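Local coordinates for protein condensin complex subunit 3 (Schizosaccharomyces pombe, PDB 5OQR) that serves as a regulatory subunit of condensin, the complex required to convert interphase chromatin into mitotic-like condensed chromosomes, at residues A[195-199]-A[233-237]; A[463-467]-A[505-509]; A[580-584]-A[617-623]; A[649-653]-A[675-680]. One frame throughout, in Å; residues are numbered along the deposited sequence.

In the fold
The four contacts follow one another in series along an all-helical chain that curls into an arc of HEAT-type helices. Contact 1, its centre 9 Å from that of the chain, is the one where the chain of another protein is held most extensively; contact 3 meets it only through His621, and contacts 2 and 4 not at all. Contact 2 sits far out on the bend, its centre 40 Å from that of contact 1. The chain then turns back, so that contact 3 comes to 23 Å from contact 1 between centres, with nearest atoms about 11 Å apart. The centre of contact 4 is 21 Å from that of contact 3, and the successive helices 621-635 and 639-661 join the two.

Contact 1. Residues A[195-199]-A[233-237]; sequences ERARD and WGLND
Arg198 lays the aliphatic part of its side chain over one face of the Trp233 indole. CG stands 3.7 Å above the centre of the ring system, and CD makes a CH-pi contact with the five-membered ring, 3.7 Å from its centroid and 11° off the normal. Bends at chi2 and chi3 keep the chain over the ring as it travels to the guanidinium, whose plane is turned 26° from the indole. Ala197 adds its methyl obliquely at the six-membered ring, CB to Trp233 CE3 4.0 Å. A water links the carbonyl of Ala197 to the carboxylate of Asp237, donating to Ala197 O (2.9 Å) and to Asp237 OD2 (2.5 Å). Asp237 OD1 is engaged by Asp239 N and by a salt bridge with Arg205, while Arg198 NH2 lies 4.5 Å from Asp237 OD2, beyond a salt bridge. The chain of another protein adjoins: an aromatic side chain of it hydrogen-bonds Trp233 NE1, and the backbone of Arg198 hydrogen-bonds to that chain. This pairing of the loop after helix 190-195 with the end of helix 224-235, in HEAT repeat 5, is characteristic of a HEAT solenoid surface that holds a partner chain, probably the kleisin subunit of condensin.

Contact 2. Residues A[463-467]-A[505-509]; sequences LSYVQ and KGLEC
Apolar contacts dominate where Leu463 slides past Lys505 in the opposite direction. Leu463 CB and CD1 both lie against the aliphatic chain of the lysine, with CD1 3.7 Å from Lys505 CG. Deeper in, the Cys509 sulfur is wedged against the other helix, 4.0 Å from Gln467 CB and also touching Val466 CB and Leu463 CB; Ile491 of the intervening helix 480-495 touches both Val466 and Cys509. The helix segments run almost parallel, their axes 9.4 Å apart and inclined by 20°.

One hydrogen bond joins the two segments, from Lys505 NZ to Ser464 OG at 3.0 Å. The lysine CG is anti to its backbone N, and three successive bends, the last at chi4 56°, curl the amino group round to the serine. Ser464 OG is also tied to Leu460 O of its own helix. Between Leu463 and Gln467 runs the lysine chain, which the extended Gln467 side chain meets at about a right angle, OE1 coming to 3.3 Å from Lys505 CD. With an alanine here, Ser464 OG would probably lose its donor from helix 500-514, and a gap would open between Leu463 and Gln467.

The lysine thus works mainly through its methylenes, and its charged end reaches a neutral hydroxyl across the interface; sulfur and hydrocarbon, more than charge pairing, unite these two helices.

Contact 3. Residues A[580-584]-A[617-623]; sequences AELQT and TVDNHAL
Hydrogen bonds gather on Asn620, whose amide nitrogen reaches helix 580-597. ND2 donates to Gln583 OE1 at 2.6 Å, to Thr584 OG1 at 3.2 Å, and weakly to Ala580 O. The asparagine and glutamine side chains slide past each other in opposite directions, their amide planes 28° apart, and the bond to OE1 lies in the glutamine's carbonyl plane. Thr584 OG1 gives its own proton to Ala580 O, 2.5 Å away, which leaves the hydroxyl oxygen to accept from ND2. At the far end of the same glutamine amide, NE2 donates to Thr617 OG1 at 3.3 Å; that hydroxyl is also bonded to Gln611.

Asn620 is at the same time the N-cap of helix 621-635: its OD1 takes Leu623 N at 2.8 Å, the donor standing 50° above the carbonyl plane. With CG anti to the backbone N (chi1 -176°), the amide straddles the interface, oxygen on its own helix start and nitrogen on the first turn of the neighbouring helix in this HEAT-like helical array. Without this amide, as with an alanine here, the helix start would probably lose its cap and Gln583 OE1 its donor from the loop.

Apolar contacts flank the polar cluster. Leu623 CD1 packs against Gln583 CG at 3.6 Å, crossing that chain at about a right angle, and the Ala622 methyl rests 3.8 Å from Thr584 CG2.

Contact 4. Residues A[649-653]-A[675-680]; sequences FCDAL and IAQQML
Leu680, which packs against the Phe649 ring, has a backbone oxygen gripped by two side chains, through Thr683 OG1 and His707 NE2, both later in the chain, so the end of helix 669-682 is tied to helix 706-717. Across the contact the side chains meet by apolar and sulfur-aromatic packing. The Phe649 ring takes Met679 over one face: SD stands 4.4 Å from the ring centroid, 18° off the normal and displaced toward the rim, a Met-aromatic contact. The same ring presents its edge to the backbone of the other helix, with Leu680 N in its plane and 3.9 Å from Phe649 CE2. Phe649 CZ also meets Leu680 CD2 at 4.1 Å. With the ring carbon CG anti to the backbone N (chi1 -174°), the phenyl group is thrown across toward Met679 and Leu680.

Leu653, one turn on, closes the other half of the interface with its two branches. CD1 lies 3.7 Å from Met679 CE, the end of an extended methionine chain, and 4.2 Å from Ile675 CG2; CD2 rests on Ala676 CB at 4.1 Å. Further helices seal the cluster: Leu733 of helix 725-736 touches both Phe649 and Leu653, Leu710 of helix 706-717 packs on Phe649 and Leu680, and Ile609 of helix 601-613 on Met679. The two segments run antiparallel, at 158° with axes 11.3 Å apart, and belong to consecutive helices: a buried alpha-alpha hairpin of the kind from which HEAT-type solenoids are built.

Contact 1. Residues A[195-199]-A[233-237]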
loop_
_atom_site.group_PDB
_atom_site.type_symbol
_atom_site.label_atom_id
_atom_site.label_comp_id
_atom_site.label_asym_id
_atom_site.label_seq_id
_atom_site.Cartn_x
_atom_site.Cartn_y
_atom_site.Cartn_z
ATOM N N GLU A 195 -12.537 -4.232 -2.434
ATOM C CA GLU A 195 -11.706 -4.141 -1.240
ATOM C C GLU A 195 -10.665 -5.251 -1.210
ATOM O O GLU A 195 -9.555 -5.047 -0.705
ATOM C CB GLU A 195 -12.578 -4.195 0.012
ATOM C CG GLU A 195 -11.810 -3.985 1.307
ATOM C CD GLU A 195 -12.694 -4.078 2.533
ATOM O OE1 GLU A 195 -13.531 -5.004 2.594
ATOM O OE2 GLU A 195 -12.556 -3.223 3.433
ATOM N N ARG A 196 -10.996 -6.425 -1.752
ATOM C CA ARG A 196 -10.045 -7.528 -1.765
ATOM C C ARG A 196 -8.837 -7.227 -2.637
ATOM O O ARG A 196 -7.796 -7.871 -2.477
ATOM C CB ARG A 196 -10.716 -8.814 -2.250
ATOM C CG ARG A 196 -12.051 -9.142 -1.596
ATOM C CD ARG A 196 -12.140 -8.728 -0.132
ATOM N NE ARG A 196 -10.989 -9.149 0.658
ATOM C CZ ARG A 196 -10.750 -8.741 1.900
ATOM N NH1 ARG A 196 -11.583 -7.899 2.496
ATOM N NH2 ARG A 196 -9.678 -9.172 2.547
ATOM N N ALA A 197 -8.950 -6.267 -3.556
ATOM C CA ALA A 197 -7.787 -5.826 -4.311
ATOM C C ALA A 197 -6.664 -5.343 -3.405
ATOM O O ALA A 197 -5.539 -5.167 -3.882
ATOM C CB ALA A 197 -8.183 -4.718 -5.286
ATOM N N ARG A 198 -6.941 -5.121 -2.118
ATOM C CA ARG A 198 -5.913 -4.833 -1.126
ATOM C C ARG A 198 -5.830 -5.926 -0.066
ATOM O O ARG A 198 -5.347 -5.675 1.043
ATOM C CB ARG A 198 -6.166 -3.475 -0.471
ATOM C CG ARG A 198 -6.043 -2.291 -1.418
ATOM C CD ARG A 198 -4.624 -2.136 -1.951
ATOM N NE ARG A 198 -3.676 -1.771 -0.902
ATOM C CZ ARG A 198 -2.359 -1.710 -1.075
ATOM N NH1 ARG A 198 -1.575 -1.363 -0.065
ATOM N NH2 ARG A 198 -1.824 -1.999 -2.253
ATOM N N ASP A 199 -6.293 -7.130 -0.386
ATOM C CA ASP A 199 -6.165 -8.251 0.533
ATOM C C ASP A 199 -4.699 -8.476 0.882
ATOM O O ASP A 199 -3.795 -8.142 0.113
ATOM C CB ASP A 199 -6.758 -9.514 -0.087
ATOM C CG ASP A 199 -6.931 -10.634 0.919
ATOM O OD1 ASP A 199 -8.055 -10.798 1.437
ATOM O OD2 ASP A 199 -5.945 -11.349 1.191
ATOM N N TRP A 233 -4.549 0.736 -7.676
ATOM C CA TRP A 233 -4.098 -0.359 -6.823
ATOM C C TRP A 233 -3.397 -1.438 -7.638
ATOM O O TRP A 233 -2.302 -1.886 -7.283
ATOM C CB TRP A 233 -5.287 -0.949 -6.066
ATOM C CG TRP A 233 -5.757 -0.119 -4.912
ATOM C CD1 TRP A 233 -5.012 0.746 -4.166
ATOM C CD2 TRP A 233 -7.081 -0.079 -4.370
ATOM N NE1 TRP A 233 -5.790 1.321 -3.193
ATOM C CE2 TRP A 233 -7.064 0.832 -3.296
ATOM C CE3 TRP A 233 -8.279 -0.725 -4.687
ATOM C CZ2 TRP A 233 -8.199 1.114 -2.539
ATOM C CZ3 TRP A 233 -9.404 -0.444 -3.935
ATOM C CH2 TRP A 233 -9.357 0.467 -2.874
ATOM N N GLY A 234 -4.013 -1.863 -8.742
ATOM C CA GLY A 234 -3.467 -2.978 -9.497
ATOM C C GLY A 234 -2.104 -2.679 -10.090
ATOM O O GLY A 234 -1.158 -3.452 -9.926
ATOM N N LEU A 235 -1.985 -1.552 -10.791
ATOM C CA LEU A 235 -0.759 -1.247 -11.517
ATOM C C LEU A 235 0.386 -0.825 -10.607
ATOM O O LEU A 235 1.533 -0.795 -11.064
ATOM C CB LEU A 235 -1.030 -0.153 -12.546
ATOM C CG LEU A 235 -2.212 -0.414 -13.481
ATOM C CD1 LEU A 235 -2.332 0.717 -14.482
ATOM C CD2 LEU A 235 -2.071 -1.750 -14.194
ATOM N N ASN A 236 0.109 -0.502 -9.346
ATOM C CA ASN A 236 1.142 -0.157 -8.378
ATOM C C ASN A 236 1.379 -1.267 -7.365
ATOM O O ASN A 236 2.122 -1.064 -6.401
ATOM C CB ASN A 236 0.769 1.137 -7.650
ATOM C CG ASN A 236 0.994 2.369 -8.499
ATOM O OD1 ASN A 236 2.069 2.556 -9.065
ATOM N ND2 ASN A 236 -0.022 3.214 -8.597
ATOM N N ASP A 237 0.777 -2.436 -7.564
ATOM C CA ASP A 237 0.834 -3.482 -6.556
ATOM C C ASP A 237 2.267 -3.959 -6.343
ATOM O O ASP A 237 3.093 -3.958 -7.257
ATOM C CB ASP A 237 -0.051 -4.658 -6.958
ATOM C CG ASP A 237 -0.283 -5.625 -5.816
ATOM O OD1 ASP A 237 0.523 -6.565 -5.657
ATOM O OD2 ASP A 237 -1.267 -5.437 -5.070
HETATM O O HOH W 1 -3.548 -4.884 -5.919
#

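Contact 2. Residues A[463-467]-A[505-509]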
loop_
_atom_site.group_PDB
_atom_site.type_symbol
_atom_site.label_atom_id
_atom_site.label_comp_id
_atom_site.label_asym_id
_atom_site.label_seq_id
_atom_site.Cartn_x
_atom_site.Cartn_y
_atom_site.Cartn_z
ATOM N N LEU A 463 4.395 37.656 -6.748
ATOM C CA LEU A 463 4.986 36.802 -5.727
ATOM C C LEU A 463 5.060 35.353 -6.183
ATOM O O LEU A 463 6.006 34.643 -5.830
ATOM C CB LEU A 463 4.187 36.910 -4.431
ATOM C CG LEU A 463 4.228 38.267 -3.726
ATOM C CD1 LEU A 463 3.233 38.298 -2.581
ATOM C CD2 LEU A 463 5.630 38.567 -3.219
ATOM N N SER A 464 4.079 34.896 -6.961
ATOM C CA SER A 464 4.162 33.557 -7.531
ATOM C C SER A 464 5.344 33.431 -8.480
ATOM O O SER A 464 5.949 32.359 -8.575
ATOM C CB SER A 464 2.861 33.215 -8.254
ATOM O OG SER A 464 1.774 33.210 -7.349
ATOM N N TYR A 465 5.686 34.506 -9.194
ATOM C CA TYR A 465 6.881 34.487 -10.029
ATOM C C TYR A 465 8.139 34.523 -9.175
ATOM O O TYR A 465 9.138 33.877 -9.504
ATOM C CB TYR A 465 6.876 35.669 -11.000
ATOM C CG TYR A 465 5.904 35.563 -12.155
ATOM C CD1 TYR A 465 4.795 34.732 -12.095
ATOM C CD2 TYR A 465 6.105 36.299 -13.313
ATOM C CE1 TYR A 465 3.913 34.645 -13.156
ATOM C CE2 TYR A 465 5.232 36.216 -14.374
ATOM C CZ TYR A 465 4.138 35.390 -14.291
ATOM O OH TYR A 465 3.270 35.309 -15.352
ATOM N N VAL A 466 8.110 35.289 -8.084
ATOM C CA VAL A 466 9.236 35.317 -7.156
ATOM C C VAL A 466 9.430 33.945 -6.533
ATOM O O VAL A 466 10.557 33.456 -6.402
ATOM C CB VAL A 466 9.014 36.393 -6.077
ATOM C CG1 VAL A 466 10.229 36.496 -5.173
ATOM C CG2 VAL A 466 8.715 37.738 -6.710
ATOM N N GLN A 467 8.331 33.308 -6.137
ATOM C CA GLN A 467 8.407 31.990 -5.523
ATOM C C GLN A 467 9.072 30.988 -6.459
ATOM O O GLN A 467 9.967 30.239 -6.051
ATOM C CB GLN A 467 7.004 31.527 -5.137
ATOM C CG GLN A 467 6.963 30.284 -4.281
ATOM C CD GLN A 467 5.548 29.886 -3.924
ATOM O OE1 GLN A 467 4.600 30.622 -4.193
ATOM N NE2 GLN A 467 5.396 28.717 -3.316
ATOM N N LYS A 505 1.842 34.434 1.241
ATOM C CA LYS A 505 2.672 34.224 0.061
ATOM C C LYS A 505 4.045 34.862 0.240
ATOM O O LYS A 505 5.053 34.315 -0.218
ATOM C CB LYS A 505 1.967 34.785 -1.172
ATOM C CG LYS A 505 2.749 34.635 -2.468
ATOM C CD LYS A 505 2.858 33.187 -2.926
ATOM C CE LYS A 505 1.521 32.627 -3.377
ATOM N NZ LYS A 505 0.899 33.448 -4.456
ATOM N N GLY A 506 4.104 36.013 0.910
ATOM C CA GLY A 506 5.387 36.653 1.138
ATOM C C GLY A 506 6.295 35.829 2.028
ATOM O O GLY A 506 7.513 35.806 1.837
ATOM N N LEU A 507 5.718 35.143 3.016
ATOM C CA LEU A 507 6.529 34.320 3.908
ATOM C C LEU A 507 7.095 33.108 3.181
ATOM O O LEU A 507 8.257 32.746 3.387
ATOM C CB LEU A 507 5.703 33.885 5.118
ATOM C CG LEU A 507 5.594 34.922 6.237
ATOM C CD1 LEU A 507 4.512 34.532 7.215
ATOM C CD2 LEU A 507 6.922 35.078 6.957
ATOM N N GLU A 508 6.291 32.465 2.334
ATOM C CA GLU A 508 6.806 31.366 1.525
ATOM C C GLU A 508 7.958 31.832 0.645
ATOM O O GLU A 508 8.933 31.099 0.447
ATOM C CB GLU A 508 5.688 30.771 0.673
ATOM C CG GLU A 508 4.494 30.277 1.470
ATOM C CD GLU A 508 3.373 29.774 0.583
ATOM O OE1 GLU A 508 3.502 28.661 0.032
ATOM O OE2 GLU A 508 2.368 30.499 0.425
ATOM N N CYS A 509 7.866 33.051 0.107
ATOM C CA CYS A 509 8.961 33.595 -0.686
ATOM C C CYS A 509 10.180 33.871 0.183
ATOM O O CYS A 509 11.313 33.582 -0.216
ATOM C CB CYS A 509 8.518 34.878 -1.393
ATOM S SG CYS A 509 7.346 34.646 -2.734
#

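Contact 3. Residues A[580-584]-A[617-623]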
loop_
_atom_site.group_PDB
_atom_site.type_symbol
_atom_site.label_atom_id
_atom_site.label_comp_id
_atom_site.label_asym_id
_atom_site.label_seq_id
_atom_site.Cartn_x
_atom_site.Cartn_y
_atom_site.Cartn_z
ATOM N N ALA A 580 -4.801 16.905 11.654
ATOM C CA ALA A 580 -4.146 15.807 10.954
ATOM C C ALA A 580 -3.036 16.310 10.043
ATOM O O ALA A 580 -1.970 15.691 9.947
ATOM C CB ALA A 580 -5.176 15.014 10.149
ATOM N N GLU A 581 -3.264 17.435 9.363
ATOM C CA GLU A 581 -2.269 17.950 8.428
ATOM C C GLU A 581 -1.043 18.467 9.170
ATOM O O GLU A 581 0.095 18.155 8.803
ATOM C CB GLU A 581 -2.879 19.056 7.569
ATOM C CG GLU A 581 -2.097 19.344 6.298
ATOM C CD GLU A 581 -2.438 20.691 5.688
ATOM O OE1 GLU A 581 -3.356 21.365 6.202
ATOM O OE2 GLU A 581 -1.786 21.078 4.696
ATOM N N LEU A 582 -1.257 19.267 10.213
ATOM C CA LEU A 582 -0.139 19.793 10.990
ATOM C C LEU A 582 0.597 18.671 11.711
ATOM O O LEU A 582 1.831 18.618 11.705
ATOM C CB LEU A 582 -0.645 20.834 11.988
ATOM C CG LEU A 582 0.381 21.401 12.970
ATOM C CD1 LEU A 582 1.519 22.085 12.236
ATOM C CD2 LEU A 582 -0.289 22.364 13.934
ATOM N N GLN A 583 -0.149 17.763 12.342
ATOM C CA GLN A 583 0.470 16.638 13.030
ATOM C C GLN A 583 1.312 15.812 12.068
ATOM O O GLN A 583 2.465 15.475 12.362
ATOM C CB GLN A 583 -0.607 15.772 13.674
ATOM C CG GLN A 583 -0.088 14.815 14.726
ATOM C CD GLN A 583 -1.118 13.778 15.111
ATOM O OE1 GLN A 583 -1.847 13.270 14.261
ATOM N NE2 GLN A 583 -1.193 13.468 16.398
ATOM N N THR A 584 0.745 15.468 10.912
ATOM C CA THR A 584 1.497 14.716 9.916
ATOM C C THR A 584 2.752 15.461 9.491
ATOM O O THR A 584 3.749 14.835 9.118
ATOM C CB THR A 584 0.619 14.438 8.696
ATOM O OG1 THR A 584 -0.584 13.782 9.112
ATOM C CG2 THR A 584 1.350 13.556 7.690
ATOM N N THR A 617 -4.223 9.030 17.744
ATOM C CA THR A 617 -3.710 9.337 16.418
ATOM C C THR A 617 -4.000 8.233 15.409
ATOM O O THR A 617 -3.570 8.333 14.258
ATOM C CB THR A 617 -2.196 9.590 16.498
ATOM O OG1 THR A 617 -1.922 10.489 17.579
ATOM C CG2 THR A 617 -1.656 10.210 15.214
ATOM N N VAL A 618 -4.732 7.189 15.803
ATOM C CA VAL A 618 -4.920 6.042 14.919
ATOM C C VAL A 618 -5.643 6.457 13.644
ATOM O O VAL A 618 -5.344 5.956 12.554
ATOM C CB VAL A 618 -5.672 4.918 15.657
ATOM C CG1 VAL A 618 -7.109 5.330 15.968
ATOM C CG2 VAL A 618 -5.642 3.639 14.841
ATOM N N ASP A 619 -6.605 7.375 13.757
ATOM C CA ASP A 619 -7.382 7.777 12.589
ATOM C C ASP A 619 -6.540 8.570 11.599
ATOM O O ASP A 619 -6.815 8.545 10.395
ATOM C CB ASP A 619 -8.598 8.592 13.025
ATOM C CG ASP A 619 -9.588 7.774 13.827
ATOM O OD1 ASP A 619 -9.791 6.589 13.489
ATOM O OD2 ASP A 619 -10.160 8.312 14.798
ATOM N N ASN A 620 -5.521 9.280 12.078
ATOM C CA ASN A 620 -4.612 9.994 11.192
ATOM C C ASN A 620 -3.791 9.004 10.376
ATOM O O ASN A 620 -2.680 8.636 10.770
ATOM C CB ASN A 620 -3.698 10.916 12.000
ATOM C CG ASN A 620 -2.791 11.759 11.125
ATOM O OD1 ASN A 620 -2.566 11.450 9.956
ATOM N ND2 ASN A 620 -2.259 12.833 11.695
ATOM N N HIS A 621 -4.326 8.565 9.237
ATOM C CA HIS A 621 -3.624 7.603 8.400
ATOM C C HIS A 621 -2.462 8.227 7.643
ATOM O O HIS A 621 -1.538 7.507 7.252
ATOM C CB HIS A 621 -4.590 6.962 7.403
ATOM C CG HIS A 621 -5.730 6.236 8.046
ATOM N ND1 HIS A 621 -6.416 6.736 9.133
ATOM C CD2 HIS A 621 -6.309 5.048 7.752
ATOM C CE1 HIS A 621 -7.364 5.884 9.482
ATOM N NE2 HIS A 621 -7.321 4.853 8.659
ATOM N N ALA A 622 -2.490 9.542 7.422
ATOM C CA ALA A 622 -1.366 10.207 6.774
ATOM C C ALA A 622 -0.109 10.088 7.623
ATOM O O ALA A 622 0.969 9.756 7.118
ATOM C CB ALA A 622 -1.704 11.677 6.515
ATOM N N LEU A 623 -0.234 10.348 8.924
ATOM C CA LEU A 623 0.914 10.251 9.818
ATOM C C LEU A 623 1.433 8.821 9.889
ATOM O O LEU A 623 2.636 8.579 9.755
ATOM C CB LEU A 623 0.529 10.761 11.206
ATOM C CG LEU A 623 1.627 10.795 12.271
ATOM C CD1 LEU A 623 1.319 11.887 13.277
ATOM C CD2 LEU A 623 1.769 9.457 12.985
#

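Contact 4. Residues A[649-653]-A[675-680]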
loop_
_atom_site.group_PDB
_atom_site.type_symbol
_atom_site.label_atom_id
_atom_site.label_comp_id
_atom_site.label_asym_id
_atom_site.label_seq_id
_atom_site.Cartn_x
_atom_site.Cartn_y
_atom_site.Cartn_z
ATOM N N PHE A 649 13.365 1.974 24.116
ATOM C CA PHE A 649 12.362 0.921 24.032
ATOM C C PHE A 649 11.478 0.843 25.273
ATOM O O PHE A 649 10.258 1.029 25.197
ATOM C CB PHE A 649 13.090 -0.408 23.804
ATOM C CG PHE A 649 12.185 -1.577 23.553
ATOM C CD1 PHE A 649 11.489 -2.174 24.589
ATOM C CD2 PHE A 649 12.056 -2.100 22.281
ATOM C CE1 PHE A 649 10.667 -3.252 24.355
ATOM C CE2 PHE A 649 11.240 -3.178 22.043
ATOM C CZ PHE A 649 10.543 -3.756 23.079
ATOM N N CYS A 650 12.082 0.558 26.426
ATOM C CA CYS A 650 11.299 0.268 27.623
ATOM C C CYS A 650 10.437 1.456 28.023
ATOM O O CYS A 650 9.254 1.300 28.340
ATOM C CB CYS A 650 12.229 -0.134 28.769
ATOM S SG CYS A 650 13.030 -1.729 28.537
ATOM N N ASP A 651 11.014 2.657 28.018
ATOM C CA ASP A 651 10.260 3.830 28.447
ATOM C C ASP A 651 9.122 4.133 27.482
ATOM O O ASP A 651 8.028 4.518 27.907
ATOM C CB ASP A 651 11.193 5.031 28.576
ATOM C CG ASP A 651 12.487 4.689 29.289
ATOM O OD1 ASP A 651 12.549 4.858 30.524
ATOM O OD2 ASP A 651 13.439 4.243 28.611
ATOM N N ALA A 652 9.361 3.967 26.180
ATOM C CA ALA A 652 8.292 4.154 25.208
ATOM C C ALA A 652 7.184 3.134 25.415
ATOM O O ALA A 652 5.997 3.479 25.382
ATOM C CB ALA A 652 8.851 4.053 23.789
ATOM N N LEU A 653 7.550 1.872 25.640
ATOM C CA LEU A 653 6.545 0.826 25.784
ATOM C C LEU A 653 5.771 0.979 27.087
ATOM O O LEU A 653 4.563 0.723 27.131
ATOM C CB LEU A 653 7.215 -0.544 25.707
ATOM C CG LEU A 653 6.298 -1.750 25.514
ATOM C CD1 LEU A 653 5.555 -1.672 24.189
ATOM C CD2 LEU A 653 7.115 -3.027 25.591
ATOM N N ILE A 675 2.474 -4.251 19.221
ATOM C CA ILE A 675 3.392 -3.119 19.298
ATOM C C ILE A 675 4.779 -3.594 19.711
ATOM O O ILE A 675 5.782 -3.288 19.056
ATOM C CB ILE A 675 2.852 -2.051 20.268
ATOM C CG1 ILE A 675 1.512 -1.506 19.772
ATOM C CG2 ILE A 675 3.861 -0.923 20.422
ATOM C CD1 ILE A 675 0.860 -0.500 20.708
ATOM N N ALA A 676 4.855 -4.349 20.810
ATOM C CA ALA A 676 6.146 -4.801 21.315
ATOM C C ALA A 676 6.892 -5.622 20.274
ATOM O O ALA A 676 8.105 -5.463 20.098
ATOM C CB ALA A 676 5.952 -5.612 22.594
ATOM N N GLN A 677 6.188 -6.512 19.575
ATOM C CA GLN A 677 6.841 -7.311 18.547
ATOM C C GLN A 677 7.350 -6.439 17.408
ATOM O O GLN A 677 8.392 -6.739 16.814
ATOM C CB GLN A 677 5.878 -8.375 18.022
ATOM C CG GLN A 677 6.509 -9.358 17.052
ATOM C CD GLN A 677 7.735 -10.037 17.630
ATOM O OE1 GLN A 677 7.643 -10.806 18.586
ATOM N NE2 GLN A 677 8.896 -9.746 17.055
ATOM N N GLN A 678 6.636 -5.358 17.087
ATOM C CA GLN A 678 7.129 -4.411 16.093
ATOM C C GLN A 678 8.445 -3.791 16.543
ATOM O O GLN A 678 9.445 -3.831 15.818
ATOM C CB GLN A 678 6.084 -3.325 15.841
ATOM C CG GLN A 678 5.149 -3.611 14.681
ATOM C CD GLN A 678 5.709 -3.136 13.354
ATOM O OE1 GLN A 678 6.719 -3.649 12.873
ATOM N NE2 GLN A 678 5.056 -2.142 12.760
ATOM N N MET A 679 8.461 -3.211 17.745
ATOM C CA MET A 679 9.692 -2.631 18.267
ATOM C C MET A 679 10.813 -3.659 18.327
ATOM O O MET A 679 11.984 -3.310 18.143
ATOM C CB MET A 679 9.452 -2.050 19.658
ATOM C CG MET A 679 8.325 -1.041 19.764
ATOM S SD MET A 679 8.498 -0.085 21.283
ATOM C CE MET A 679 6.851 0.558 21.502
ATOM N N LEU A 680 10.483 -4.924 18.594
ATOM C CA LEU A 680 11.511 -5.958 18.650
ATOM C C LEU A 680 12.074 -6.255 17.268
ATOM O O LEU A 680 13.278 -6.496 17.122
ATOM C CB LEU A 680 10.941 -7.230 19.280
ATOM C CG LEU A 680 10.784 -7.215 20.800
ATOM C CD1 LEU A 680 9.991 -8.422 21.258
ATOM C CD2 LEU A 680 12.142 -7.185 21.482
#